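Local coordinates for protein AfJAMM (Archaeoglobus fulgidus, PDB 1R5X) that binds zinc in a metalloprotease-like JAMM site and is probably a metallopeptidase, related to subunits of the proteasome and signalosome, at residues 33-38 / 76-81. Numbering follows the deposited sequence.
Sequences DEFIAL and GTVHSH. With ZN (zinc ion), chain C.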
ATOM      1  N   ASP A  33      -8.811  10.627   8.284  1.00 28.60           N
ATOM      2  CA  ASP A  33      -9.154  10.530   6.872  1.00 31.10           C
ATOM      3  C   ASP A  33      -8.266   9.490   6.200  1.00 31.87           C
ATOM      4  O   ASP A  33      -7.256   9.067   6.761  1.00 33.21           O
ATOM      5  CB  ASP A  33      -8.993  11.896   6.200  1.00 31.19           C
ATOM      6  CG  ASP A  33      -9.898  12.948   6.819  1.00 32.64           C
ATOM      7  OD1 ASP A  33     -11.109  12.682   6.941  1.00 31.96           O
ATOM      8  OD2 ASP A  33      -9.410  14.032   7.190  1.00 35.90           O
ATOM      9  N   GLU A  34      -8.645   9.070   5.004  1.00 32.55           N
ATOM     10  CA  GLU A  34      -7.866   8.069   4.301  1.00 32.20           C
ATOM     11  C   GLU A  34      -6.730   8.658   3.490  1.00 30.71           C
ATOM     12  O   GLU A  34      -6.859   9.714   2.879  1.00 30.56           O
ATOM     13  CB  GLU A  34      -8.766   7.231   3.391  1.00 33.38           C
ATOM     14  CG  GLU A  34      -9.902   6.556   4.134  1.00 39.62           C
ATOM     15  CD  GLU A  34     -10.580   5.474   3.318  1.00 42.11           C
ATOM     16  OE1 GLU A  34     -10.972   5.749   2.165  1.00 43.47           O
ATOM     17  OE2 GLU A  34     -10.730   4.348   3.839  1.00 44.26           O
ATOM     18  N   PHE A  35      -5.603   7.965   3.510  1.00 28.84           N
ATOM     19  CA  PHE A  35      -4.437   8.377   2.755  1.00 28.35           C
ATOM     20  C   PHE A  35      -4.402   7.510   1.491  1.00 26.44           C
ATOM     21  O   PHE A  35      -4.659   6.313   1.556  1.00 26.02           O
ATOM     22  CB  PHE A  35      -3.179   8.144   3.598  1.00 28.64           C
ATOM     23  CG  PHE A  35      -1.922   8.010   2.792  1.00 27.17           C
ATOM     24  CD1 PHE A  35      -1.401   9.096   2.096  1.00 29.46           C
ATOM     25  CD2 PHE A  35      -1.259   6.790   2.727  1.00 27.82           C
ATOM     26  CE1 PHE A  35      -0.228   8.960   1.337  1.00 31.04           C
ATOM     27  CE2 PHE A  35      -0.094   6.641   1.979  1.00 26.49           C
ATOM     28  CZ  PHE A  35       0.424   7.725   1.283  1.00 28.72           C
ATOM     29  N   ILE A  36      -4.113   8.111   0.345  1.00 24.62           N
ATOM     30  CA  ILE A  36      -4.019   7.340  -0.893  1.00 25.47           C
ATOM     31  C   ILE A  36      -2.874   7.844  -1.765  1.00 23.04           C
ATOM     32  O   ILE A  36      -2.644   9.048  -1.883  1.00 23.70           O
ATOM     33  CB  ILE A  36      -5.324   7.387  -1.718  1.00 27.38           C
ATOM     34  CG1 ILE A  36      -5.172   6.478  -2.943  1.00 28.77           C
ATOM     35  CG2 ILE A  36      -5.624   8.821  -2.149  1.00 29.38           C
ATOM     36  CD1 ILE A  36      -6.447   6.209  -3.692  1.00 33.16           C
ATOM     37  N   ALA A  37      -2.154   6.918  -2.377  1.00 21.70           N
ATOM     38  CA  ALA A  37      -1.030   7.286  -3.222  1.00 20.19           C
ATOM     39  C   ALA A  37      -0.634   6.135  -4.133  1.00 20.96           C
ATOM     40  O   ALA A  37      -1.160   5.020  -4.026  1.00 20.50           O
ATOM     41  CB  ALA A  37       0.157   7.704  -2.348  1.00 18.69           C
ATOM     42  N   LEU A  38       0.294   6.411  -5.039  1.00 21.70           N
ATOM     43  CA  LEU A  38       0.765   5.391  -5.961  1.00 21.88           C
ATOM     44  C   LEU A  38       2.141   4.859  -5.573  1.00 20.22           C
ATOM     45  O   LEU A  38       2.953   5.558  -4.955  1.00 17.80           O
ATOM     46  CB  LEU A  38       0.803   5.936  -7.390  1.00 20.06           C
ATOM     47  CG  LEU A  38      -0.542   6.359  -7.971  1.00 23.48           C
ATOM     48  CD1 LEU A  38      -0.332   6.896  -9.385  1.00 24.80           C
ATOM     49  CD2 LEU A  38      -1.506   5.174  -7.981  1.00 23.09           C
ATOM     50  N   GLY A  76       1.702  -0.085  -8.276  1.00 31.40           N
ATOM     51  CA  GLY A  76       0.436  -0.285  -7.603  1.00 27.46           C
ATOM     52  C   GLY A  76      -0.024   0.908  -6.780  1.00 27.58           C
ATOM     53  O   GLY A  76       0.376   2.058  -7.019  1.00 24.35           O
ATOM     54  N   THR A  77      -0.877   0.631  -5.800  1.00 23.93           N
ATOM     55  CA  THR A  77      -1.417   1.674  -4.953  1.00 23.53           C
ATOM     56  C   THR A  77      -1.323   1.338  -3.486  1.00 22.95           C
ATOM     57  O   THR A  77      -1.049   0.209  -3.099  1.00 23.13           O
ATOM     58  CB  THR A  77      -2.905   1.931  -5.245  1.00 25.91           C
ATOM     59  OG1 THR A  77      -3.686   0.822  -4.766  1.00 28.78           O
ATOM     60  CG2 THR A  77      -3.136   2.093  -6.735  1.00 29.77           C
ATOM     61  N   VAL A  78      -1.563   2.354  -2.678  1.00 23.62           N
ATOM     62  CA  VAL A  78      -1.558   2.223  -1.248  1.00 23.71           C
ATOM     63  C   VAL A  78      -2.607   3.194  -0.715  1.00 25.56           C
ATOM     64  O   VAL A  78      -2.771   4.305  -1.224  1.00 25.88           O
ATOM     65  CB  VAL A  78      -0.184   2.587  -0.650  1.00 23.36           C
ATOM     66  CG1 VAL A  78       0.153   4.048  -0.950  1.00 24.41           C
ATOM     67  CG2 VAL A  78      -0.198   2.350   0.834  1.00 21.81           C
ATOM     68  N   HIS A  79      -3.352   2.757   0.287  1.00 27.41           N
ATOM     69  CA  HIS A  79      -4.324   3.637   0.903  1.00 29.36           C
ATOM     70  C   HIS A  79      -4.642   3.098   2.280  1.00 28.24           C
ATOM     71  O   HIS A  79      -4.387   1.936   2.570  1.00 26.50           O
ATOM     72  CB  HIS A  79      -5.570   3.817   0.023  1.00 33.90           C
ATOM     73  CG  HIS A  79      -6.621   2.781   0.218  1.00 37.71           C
ATOM     74  ND1 HIS A  79      -6.415   1.440  -0.020  1.00 39.60           N
ATOM     75  CD2 HIS A  79      -7.907   2.901   0.616  1.00 39.55           C
ATOM     76  CE1 HIS A  79      -7.531   0.778   0.225  1.00 41.43           C
ATOM     77  NE2 HIS A  79      -8.452   1.643   0.612  1.00 41.96           N
ATOM     78  N   SER A  80      -5.170   3.952   3.143  1.00 26.45           N
ATOM     79  CA  SER A  80      -5.449   3.535   4.507  1.00 28.33           C
ATOM     80  C   SER A  80      -6.906   3.535   4.921  1.00 27.92           C
ATOM     81  O   SER A  80      -7.772   4.057   4.226  1.00 25.76           O
ATOM     82  CB  SER A  80      -4.619   4.391   5.466  1.00 26.50           C
ATOM     83  OG  SER A  80      -4.895   5.767   5.268  1.00 31.23           O
ATOM     84  N   HIS A  81      -7.132   2.926   6.079  1.00 28.68           N
ATOM     85  CA  HIS A  81      -8.447   2.795   6.698  1.00 27.70           C
ATOM     86  C   HIS A  81      -8.311   3.235   8.149  1.00 28.58           C
ATOM     87  O   HIS A  81      -7.434   2.751   8.867  1.00 28.21           O
ATOM     88  CB  HIS A  81      -8.885   1.339   6.686  1.00 26.54           C
ATOM     89  CG  HIS A  81      -9.252   0.822   5.332  1.00 27.97           C
ATOM     90  ND1 HIS A  81      -9.437  -0.522   5.077  1.00 27.48           N
ATOM     91  CD2 HIS A  81      -9.495   1.463   4.164  1.00 27.59           C
ATOM     92  CE1 HIS A  81      -9.777  -0.684   3.812  1.00 28.31           C
ATOM     93  NE2 HIS A  81      -9.817   0.504   3.236  1.00 28.10           N
TER
HETATM   94 ZN    ZN C 122     -10.137   0.720   1.298  1.00 55.82          ZN
HETATM   95  O   HOH W   1      -6.875   5.928   7.370  1.00 26.98           O
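The carboxylate of Glu34 meets the imidazole of His81 at its edge, OE2 lying 3.2 Å from CD2 near the ring plane, with the two flat groups only 14° apart. The same oxygen approaches Ser80 O, where two acceptors face each other without a hydrogen bond. Glu34 OE1 lies near the plane of the His79 ring, 4.5 Å from CD2 at its edge. Both imidazoles bind zinc through NE2, each at 2.0 Å, and Asp92 also binds the metal. In JAMM enzymes a glutamate beside the zinc activates the bound water, and the place of Glu34 is consistent with that role; its OE2 is 4.5 Å from the zinc ion and does not bind it in this structure.

The Phe35 ring lies obliquely to Val78 CG1, which its CE2 touches at 3.9 Å; Ala37 CB packs against the same methyl. Ser80 OG, set by its chi1 of 57° between its own backbone N and carbonyl carbon, accepts a nearly straight bond from Phe35 N (2.9 Å, 161°) and shares a water with Asp33 O. Antiparallel pairing follows, with Ala37 and Val78 exchanging two backbone bonds and Leu38 CD2 resting on Thr77 CG2.

Phe35, Val78 and Ser80 face helix 17-30, whereas His79 and His81 touch Ile105. Strand 36-40 is flanked by strand 45-51, and strand 76-81 by strand 102-107, placing this pair inside the sheet.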